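Local coordinates for phosphotriesterase family protein (Listeria monocytogenes serotype 4b str. H7858, PDB 3PNZ) that probably hydrolyses phosphorylated sugar lactones at a two-zinc centre within an amidohydrolase-type TIM barrel, at residues Y71-L76 with G142-P147; G158-T163 with A190-L195; H185-A190 with I213-R218. One frame throughout, in Å; residues are numbered along the deposited sequence.

Interaction 1 of 3, residues Y71-L76 with G142-P147; sequences YGRRVL and GLEGTP
Arg73 reaches across to Leu143 and Glu144, touching segment 142-147 from CB to the end of its side chain. CB, CG and CD pass along the Glu144 carboxylate, with CG 3.3 Å from Glu144 OE1. The chain stays extended from CG to NE, which carries the guanidinium over to Leu143; Leu143 CD2 sits above the centre of the guanidinium face, 3.4 Å from Arg73 CZ. At the tip, Arg73 NH1 makes a salt bridge of 3.0 Å to Glu144 OE1; the N-H...O angle is 144°, and the guanidinium and carboxylate planes are 58° apart. NH1 also meets Glu138, while NE and NH2 bond the carbonyls of Thr67 and Thr92, a use of every nitrogen that suits arginine to a buried site. The contact belongs to the loops of the TIM barrel, joining the approach to helix 75-85 with the type I' turn Leu143 to Thr146 that precedes strand 150-152. One water links Arg73 N to Glu144 OE1, a second Val75 N to Glu144 OE2, which also makes a salt bridge to Lys106. Branched Val75 divides its methyls, CG2 packing on Leu143 CB at 3.9 Å and CG1 on Thr146 OG1. Thr146 OG1 donates to Leu143 O within the turn at 2.8 Å.

Interaction 2 of 3, residues G158-T163 with A190-L195; sequences GYNMIT and AGTMAL
Two loops of the TIM barrel, each leading from a strand into the following helix, meet at the surface where the type II turn Gly158 to Met161 leans on Thr192 and Met193 ahead of helix 194-203. The turn's amide Asn160 N points almost straight (170°) at Thr192 OG1, 3.0 Å away. Threonine serves twice here: with chi1 at 67°, OG1 lies between its own backbone N and carbonyl carbon, where it takes this N-H and also bonds Glu189 O, while CG2 remains for packing. Asn160 OD1 comes up to Thr192 CB at 3.4 Å, and the two side chains cross at about a right angle. The Tyr159 ring meets Thr192 CG2 and Ala190 CB obliquely, Tyr159 CD1 being 4.0 Å from Ala190 CB; alanine's single methyl suits this close approach. A water joins the backbones by donating to Gly158 O and Thr192 O. Met193, the N-cap residue of its helix, has a flexible chain bent at chi2 and chi3 that folds it against the turn. Met193 SD lies 3.5 Å from Asn160 C. The Met193 and Ile162 side chains run past each other in opposite directions, with Met193 CE 3.8 Å from Ile162 CG1.

Interaction 3 of 3, residues H185-A190 with I213-R218; sequences HSHTEA and IGHMDR
His187 and His215 set their rings obliquely, planes 75° apart and centroids 4.8 Å from each other, and each turns a nitrogen to the same zinc ion. His187 ND1 and His215 NE2 are 3.2 Å apart because both are metal ligands, not because they share a hydrogen bond. Second-shell carboxylates hold both rings: Glu189 OE1 accepts from His187 NE2 at 2.8 Å, lying nearly in the ring plane, and Asp238 bonds His215 ND1. His187 ND1 and Thr188 O both come to the edge of the His215 ring. These histidines sit at the C-terminal ends of the parallel barrel strands 184-186 and 211-213, where amidohydrolases carry their metal ligands. One bond joining the two strand ends runs from Gly214 N to Ser186 O, 2.8 Å. Glycine fits because a CB there would clash with that carbonyl. Thr188, with chi1 at 62°, turns OG1 to donate to Gly214 O at 2.7 Å and leaves CG2 against Ile213 CG2, 3.6 Å away. Farther out, Arg218 curls back on itself to lay one guanidinium face over Ala190 CA, 3.9 Å above the plane. A water at the guanidinium edge accepts from Arg218 NH1 and donates to Glu189 OE2.

In the fold
Interaction 3 supplies two ligands of one zinc ion, His187 and His215, the carboxylated Lys154 bridging to the second zinc, which His22, His24 and Asp272 complete. Interaction 2 adjoins it, centres about 9 Å apart: the two share Ala190, and Gly158 C packs on Glu189 CB at 3.4 Å, so the surface turn backs the residue that bonds the metal ligand His187. Interaction 1 stands apart, its centre about 23 Å from that of interaction 3 and about 27 Å from that of interaction 2. Even so, the side chain of Arg73 is about 11 Å from a zinc ion, and neighbouring Tyr71 meets the metal ligand His24.

Interaction 1 of 3, residues Y71-L76 with G142-P147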
loop_
_atom_site.group_PDB
_atom_site.type_symbol
_atom_site.label_atom_id
_atom_site.label_comp_id
_atom_site.label_asym_id
_atom_site.label_seq_id
_atom_site.Cartn_x
_atom_site.Cartn_y
_atom_site.Cartn_z
ATOM N N TYR A 71 10.127 -6.030 -3.816
ATOM C CA TYR A 71 9.150 -6.246 -4.875
ATOM C C TYR A 71 9.587 -5.632 -6.213
ATOM O O TYR A 71 8.760 -5.356 -7.081
ATOM C CB TYR A 71 7.764 -5.732 -4.442
ATOM C CG TYR A 71 6.623 -6.519 -5.046
ATOM C CD1 TYR A 71 6.375 -7.827 -4.648
ATOM C CD2 TYR A 71 5.805 -5.963 -6.016
ATOM C CE1 TYR A 71 5.339 -8.563 -5.201
ATOM C CE2 TYR A 71 4.759 -6.694 -6.581
ATOM C CZ TYR A 71 4.537 -7.994 -6.164
ATOM O OH TYR A 71 3.505 -8.729 -6.711
ATOM N N GLY A 72 10.896 -5.424 -6.364
ATOM C CA GLY A 72 11.474 -5.027 -7.641
ATOM C C GLY A 72 11.023 -3.680 -8.172
ATOM O O GLY A 72 10.454 -3.582 -9.255
ATOM N N ARG A 73 11.304 -2.624 -7.418
ATOM C CA ARG A 73 10.870 -1.298 -7.811
ATOM C C ARG A 73 11.480 -0.863 -9.140
ATOM O O ARG A 73 12.607 -1.238 -9.476
ATOM C CB ARG A 73 11.244 -0.270 -6.746
ATOM C CG ARG A 73 10.745 -0.569 -5.339
ATOM C CD ARG A 73 10.851 0.717 -4.543
ATOM N NE ARG A 73 10.557 0.626 -3.118
ATOM C CZ ARG A 73 11.484 0.557 -2.165
ATOM N NH1 ARG A 73 12.777 0.503 -2.479
ATOM N NH2 ARG A 73 11.121 0.527 -0.893
ATOM N N ARG A 74 10.710 -0.076 -9.882
ATOM C CA ARG A 74 11.200 0.655 -11.045
ATOM C C ARG A 74 10.870 2.134 -10.821
ATOM O O ARG A 74 10.014 2.710 -11.498
ATOM C CB ARG A 74 10.541 0.121 -12.321
ATOM C CG ARG A 74 10.972 -1.295 -12.693
ATOM C CD ARG A 74 12.482 -1.356 -12.831
ATOM N NE ARG A 74 12.984 -2.626 -13.353
ATOM C CZ ARG A 74 13.368 -3.658 -12.606
ATOM N NH1 ARG A 74 13.295 -3.609 -11.276
ATOM N NH2 ARG A 74 13.822 -4.755 -13.194
ATOM N N VAL A 75 11.544 2.733 -9.844
ATOM C CA VAL A 75 11.205 4.074 -9.374
ATOM C C VAL A 75 11.288 5.135 -10.470
ATOM O O VAL A 75 10.428 6.012 -10.556
ATOM C CB VAL A 75 12.081 4.486 -8.176
ATOM C CG1 VAL A 75 11.744 5.900 -7.717
ATOM C CG2 VAL A 75 11.899 3.496 -7.032
ATOM N N LEU A 76 12.314 5.065 -11.312
ATOM C CA LEU A 76 12.446 6.061 -12.372
ATOM C C LEU A 76 11.286 5.997 -13.363
ATOM O O LEU A 76 10.830 7.026 -13.856
ATOM C CB LEU A 76 13.794 5.936 -13.093
ATOM C CG LEU A 76 15.017 6.206 -12.210
ATOM C CD1 LEU A 76 16.309 5.954 -12.978
ATOM C CD2 LEU A 76 14.972 7.626 -11.662
ATOM N N GLY A 142 15.928 9.390 -0.630
ATOM C CA GLY A 142 15.350 8.915 -1.871
ATOM C C GLY A 142 15.348 7.401 -1.981
ATOM O O GLY A 142 16.109 6.710 -1.305
ATOM N N LEU A 143 14.477 6.887 -2.841
ATOM C CA LEU A 143 14.395 5.451 -3.079
ATOM C C LEU A 143 15.475 4.960 -4.046
ATOM O O LEU A 143 15.624 5.491 -5.141
ATOM C CB LEU A 143 13.009 5.095 -3.623
ATOM C CG LEU A 143 11.836 5.225 -2.646
ATOM C CD1 LEU A 143 10.539 5.550 -3.384
ATOM C CD2 LEU A 143 11.687 3.968 -1.788
ATOM N N GLU A 144 16.220 3.942 -3.626
ATOM C CA GLU A 144 17.116 3.205 -4.522
ATOM C C GLU A 144 18.059 4.065 -5.359
ATOM O O GLU A 144 18.193 3.852 -6.564
ATOM C CB GLU A 144 16.297 2.301 -5.445
ATOM C CG GLU A 144 15.402 1.372 -4.668
ATOM C CD GLU A 144 14.804 0.265 -5.512
ATOM O OE1 GLU A 144 14.068 -0.556 -4.932
ATOM O OE2 GLU A 144 15.062 0.213 -6.736
ATOM N N GLY A 145 18.713 5.026 -4.718
ATOM C CA GLY A 145 19.681 5.866 -5.404
ATOM C C GLY A 145 19.090 6.990 -6.241
ATOM O O GLY A 145 19.827 7.721 -6.908
ATOM N N THR A 146 17.768 7.135 -6.217
ATOM C CA THR A 146 17.104 8.206 -6.955
ATOM C C THR A 146 16.756 9.341 -5.997
ATOM O O THR A 146 16.842 9.174 -4.777
ATOM C CB THR A 146 15.800 7.714 -7.621
ATOM O OG1 THR A 146 14.763 7.638 -6.630
ATOM C CG2 THR A 146 16.003 6.340 -8.282
ATOM N N PRO A 147 16.349 10.498 -6.540
ATOM C CA PRO A 147 15.933 11.614 -5.686
ATOM C C PRO A 147 14.463 11.551 -5.285
ATOM O O PRO A 147 13.968 12.498 -4.674
ATOM C CB PRO A 147 16.139 12.846 -6.586
ATOM C CG PRO A 147 16.686 12.324 -7.898
ATOM C CD PRO A 147 16.358 10.877 -7.959
HETATM O O HOH W 1 13.482 -3.024 -5.530
HETATM O O HOH W 2 14.075 1.546 -8.974
#

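Interaction 2 of 3, residues G158-T163 with A190-L195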
loop_
_atom_site.group_PDB
_atom_site.type_symbol
_atom_site.label_atom_id
_atom_site.label_comp_id
_atom_site.label_asym_id
_atom_site.label_seq_id
_atom_site.Cartn_x
_atom_site.Cartn_y
_atom_site.Cartn_z
ATOM N N GLY A 158 3.359 -12.987 7.597
ATOM C CA GLY A 158 2.949 -14.160 6.839
ATOM C C GLY A 158 1.576 -14.696 7.180
ATOM O O GLY A 158 0.840 -14.120 7.997
ATOM N N TYR A 159 1.225 -15.815 6.548
ATOM C CA TYR A 159 -0.098 -16.386 6.752
ATOM C C TYR A 159 -0.203 -17.004 8.143
ATOM O O TYR A 159 0.384 -18.056 8.416
ATOM C CB TYR A 159 -0.424 -17.426 5.682
ATOM C CG TYR A 159 -1.742 -18.105 5.959
ATOM C CD1 TYR A 159 -2.930 -17.381 5.934
ATOM C CD2 TYR A 159 -1.801 -19.464 6.258
ATOM C CE1 TYR A 159 -4.147 -17.990 6.194
ATOM C CE2 TYR A 159 -3.013 -20.085 6.523
ATOM C CZ TYR A 159 -4.180 -19.344 6.489
ATOM O OH TYR A 159 -5.380 -19.951 6.767
ATOM N N ASN A 160 -0.967 -16.355 9.015
ATOM C CA ASN A 160 -1.128 -16.800 10.395
ATOM C C ASN A 160 0.198 -16.939 11.140
ATOM O O ASN A 160 0.330 -17.766 12.043
ATOM C CB ASN A 160 -1.949 -18.100 10.469
ATOM C CG ASN A 160 -3.433 -17.836 10.633
ATOM O OD1 ASN A 160 -3.854 -16.703 10.888
ATOM N ND2 ASN A 160 -4.235 -18.886 10.518
ATOM N N MET A 161 1.180 -16.126 10.743
ATOM C CA MET A 161 2.533 -16.192 11.302
ATOM C C MET A 161 3.159 -14.794 11.400
ATOM O O MET A 161 2.951 -13.963 10.514
ATOM C CB MET A 161 3.433 -17.053 10.400
ATOM C CG MET A 161 3.086 -18.549 10.323
ATOM S SD MET A 161 4.084 -19.462 9.115
ATOM C CE MET A 161 3.329 -18.964 7.569
ATOM N N ILE A 162 3.914 -14.536 12.468
ATOM C CA ILE A 162 4.878 -13.441 12.462
ATOM C C ILE A 162 6.190 -14.114 12.842
ATOM O O ILE A 162 6.382 -14.510 13.988
ATOM C CB ILE A 162 4.534 -12.314 13.438
ATOM C CG1 ILE A 162 3.192 -11.682 13.064
ATOM C CG2 ILE A 162 5.647 -11.240 13.418
ATOM C CD1 ILE A 162 2.862 -10.435 13.888
ATOM N N THR A 163 7.065 -14.294 11.862
ATOM C CA THR A 163 8.342 -14.954 12.111
ATOM C C THR A 163 9.290 -14.002 12.835
ATOM O O THR A 163 9.059 -12.789 12.860
ATOM C CB THR A 163 9.001 -15.400 10.805
ATOM O OG1 THR A 163 9.380 -14.246 10.040
ATOM C CG2 THR A 163 8.042 -16.263 9.985
ATOM N N ALA A 190 -3.542 -12.716 3.613
ATOM C CA ALA A 190 -4.935 -13.155 3.732
ATOM C C ALA A 190 -5.631 -12.466 4.900
ATOM O O ALA A 190 -6.533 -13.025 5.516
ATOM C CB ALA A 190 -5.016 -14.689 3.872
ATOM N N GLY A 191 -5.207 -11.249 5.218
ATOM C CA GLY A 191 -5.880 -10.504 6.269
ATOM C C GLY A 191 -5.657 -11.023 7.679
ATOM O O GLY A 191 -6.421 -10.697 8.592
ATOM N N THR A 192 -4.611 -11.826 7.869
ATOM C CA THR A 192 -4.303 -12.362 9.191
ATOM C C THR A 192 -3.238 -11.560 9.953
ATOM O O THR A 192 -2.447 -10.821 9.364
ATOM C CB THR A 192 -3.829 -13.828 9.104
ATOM O OG1 THR A 192 -2.557 -13.877 8.442
ATOM C CG2 THR A 192 -4.839 -14.675 8.330
ATOM N N MET A 193 -3.257 -11.719 11.273
ATOM C CA MET A 193 -2.206 -11.254 12.178
ATOM C C MET A 193 -2.260 -9.762 12.502
ATOM O O MET A 193 -1.325 -9.229 13.096
ATOM C CB MET A 193 -0.814 -11.639 11.670
ATOM C CG MET A 193 -0.646 -13.146 11.419
ATOM S SD MET A 193 -1.152 -14.187 12.830
ATOM C CE MET A 193 0.203 -13.912 13.955
ATOM N N ALA A 194 -3.355 -9.092 12.154
ATOM C CA ALA A 194 -3.433 -7.656 12.454
ATOM C C ALA A 194 -3.263 -7.361 13.942
ATOM O O ALA A 194 -2.550 -6.429 14.317
ATOM C CB ALA A 194 -4.730 -7.054 11.933
ATOM N N LEU A 195 -3.915 -8.142 14.799
ATOM C CA LEU A 195 -3.843 -7.867 16.228
ATOM C C LEU A 195 -2.444 -8.103 16.787
ATOM O O LEU A 195 -2.011 -7.404 17.708
ATOM C CB LEU A 195 -4.881 -8.683 16.992
ATOM C CG LEU A 195 -6.329 -8.389 16.593
ATOM C CD1 LEU A 195 -7.264 -9.362 17.314
ATOM C CD2 LEU A 195 -6.697 -6.938 16.891
HETATM O O HOH W 3 -0.069 -11.580 8.046
#

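Interaction 3 of 3, residues H185-A190 with I213-R218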
loop_
_atom_site.group_PDB
_atom_site.type_symbol
_atom_site.label_atom_id
_atom_site.label_comp_id
_atom_site.label_asym_id
_atom_site.label_seq_id
_atom_site.Cartn_x
_atom_site.Cartn_y
_atom_site.Cartn_z
ATOM N N HIS A 185 2.370 1.495 6.847
ATOM C CA HIS A 185 1.435 0.596 6.166
ATOM C C HIS A 185 1.888 -0.822 6.439
ATOM O O HIS A 185 3.080 -1.084 6.529
ATOM C CB HIS A 185 1.441 0.863 4.662
ATOM C CG HIS A 185 0.428 0.065 3.898
ATOM N ND1 HIS A 185 -0.928 0.205 4.099
ATOM C CD2 HIS A 185 0.571 -0.853 2.912
ATOM C CE1 HIS A 185 -1.579 -0.607 3.282
ATOM N NE2 HIS A 185 -0.693 -1.264 2.555
ATOM N N SER A 186 0.945 -1.743 6.594
ATOM C CA SER A 186 1.339 -3.143 6.741
ATOM C C SER A 186 0.690 -4.034 5.687
ATOM O O SER A 186 -0.408 -3.759 5.206
ATOM C CB SER A 186 1.025 -3.662 8.147
ATOM O OG SER A 186 -0.365 -3.871 8.324
ATOM N N HIS A 187 1.404 -5.087 5.311
ATOM C CA HIS A 187 0.814 -6.169 4.544
ATOM C C HIS A 187 0.364 -7.234 5.534
ATOM O O HIS A 187 1.138 -7.635 6.389
ATOM C CB HIS A 187 1.858 -6.770 3.606
ATOM C CG HIS A 187 1.465 -8.097 3.045
ATOM N ND1 HIS A 187 0.873 -8.235 1.811
ATOM C CD2 HIS A 187 1.583 -9.350 3.550
ATOM C CE1 HIS A 187 0.640 -9.518 1.575
ATOM N NE2 HIS A 187 1.063 -10.215 2.615
ATOM N N THR A 188 -0.893 -7.660 5.440
ATOM C CA THR A 188 -1.319 -8.863 6.136
ATOM C C THR A 188 -1.557 -9.927 5.074
ATOM O O THR A 188 -2.115 -9.648 4.007
ATOM C CB THR A 188 -2.595 -8.677 6.987
ATOM O OG1 THR A 188 -3.703 -8.320 6.153
ATOM C CG2 THR A 188 -2.390 -7.622 8.077
ATOM N N GLU A 189 -1.108 -11.139 5.355
ATOM C CA GLU A 189 -1.299 -12.233 4.412
ATOM C C GLU A 189 -2.693 -12.814 4.631
ATOM O O GLU A 189 -3.002 -13.316 5.715
ATOM C CB GLU A 189 -0.232 -13.300 4.628
ATOM C CG GLU A 189 -0.239 -14.378 3.561
ATOM C CD GLU A 189 -0.002 -13.829 2.165
ATOM O OE1 GLU A 189 0.883 -12.954 2.003
ATOM O OE2 GLU A 189 -0.692 -14.281 1.224
ATOM N N ALA A 190 -3.542 -12.716 3.613
ATOM C CA ALA A 190 -4.935 -13.155 3.732
ATOM C C ALA A 190 -5.631 -12.466 4.900
ATOM O O ALA A 190 -6.533 -13.025 5.516
ATOM C CB ALA A 190 -5.016 -14.689 3.872
ATOM N N ILE A 213 -3.693 -0.783 7.683
ATOM C CA ILE A 213 -3.482 -2.220 7.581
ATOM C C ILE A 213 -4.032 -2.718 6.250
ATOM O O ILE A 213 -5.230 -2.613 5.972
ATOM C CB ILE A 213 -4.136 -2.941 8.759
ATOM C CG1 ILE A 213 -3.576 -2.401 10.077
ATOM C CG2 ILE A 213 -3.954 -4.478 8.637
ATOM C CD1 ILE A 213 -4.253 -2.964 11.291
ATOM N N GLY A 214 -3.138 -3.245 5.421
ATOM C CA GLY A 214 -3.510 -3.717 4.098
ATOM C C GLY A 214 -4.248 -5.049 4.122
ATOM O O GLY A 214 -4.098 -5.841 5.059
ATOM N N HIS A 215 -5.068 -5.261 3.091
ATOM C CA HIS A 215 -5.727 -6.542 2.813
ATOM C C HIS A 215 -6.764 -6.980 3.853
ATOM O O HIS A 215 -7.003 -8.166 4.038
ATOM C CB HIS A 215 -4.680 -7.642 2.551
ATOM C CG HIS A 215 -3.564 -7.186 1.669
ATOM N ND1 HIS A 215 -3.780 -6.444 0.526
ATOM C CD2 HIS A 215 -2.220 -7.316 1.783
ATOM C CE1 HIS A 215 -2.620 -6.152 -0.035
ATOM N NE2 HIS A 215 -1.658 -6.675 0.704
ATOM N N MET A 216 -7.408 -6.019 4.516
ATOM C CA MET A 216 -8.458 -6.370 5.468
ATOM C C MET A 216 -9.663 -7.045 4.795
ATOM O O MET A 216 -10.416 -7.783 5.435
ATOM C CB MET A 216 -8.885 -5.131 6.268
ATOM C CG MET A 216 -7.853 -4.686 7.294
ATOM S SD MET A 216 -7.749 -5.770 8.734
ATOM C CE MET A 216 -6.520 -6.965 8.194
ATOM N N ASP A 217 -9.817 -6.817 3.496
ATOM C CA ASP A 217 -10.881 -7.443 2.715
ATOM C C ASP A 217 -10.668 -8.944 2.521
ATOM O O ASP A 217 -11.550 -9.625 1.999
ATOM C CB ASP A 217 -10.924 -6.814 1.332
ATOM C CG ASP A 217 -9.582 -6.889 0.652
ATOM O OD1 ASP A 217 -8.702 -6.110 1.046
ATOM O OD2 ASP A 217 -9.374 -7.770 -0.218
ATOM N N ARG A 218 -9.505 -9.461 2.914
ATOM C CA ARG A 218 -9.237 -10.894 2.740
ATOM C C ARG A 218 -9.784 -11.731 3.896
ATOM O O ARG A 218 -9.863 -12.957 3.797
ATOM C CB ARG A 218 -7.738 -11.169 2.564
ATOM C CG ARG A 218 -7.134 -10.639 1.258
ATOM C CD ARG A 218 -7.571 -11.456 0.028
ATOM N NE ARG A 218 -7.269 -12.877 0.189
ATOM C CZ ARG A 218 -6.076 -13.422 -0.040
ATOM N NH1 ARG A 218 -5.067 -12.668 -0.457
ATOM N NH2 ARG A 218 -5.888 -14.727 0.150
HETATM O O HOH W 4 -2.452 -13.952 -1.073
#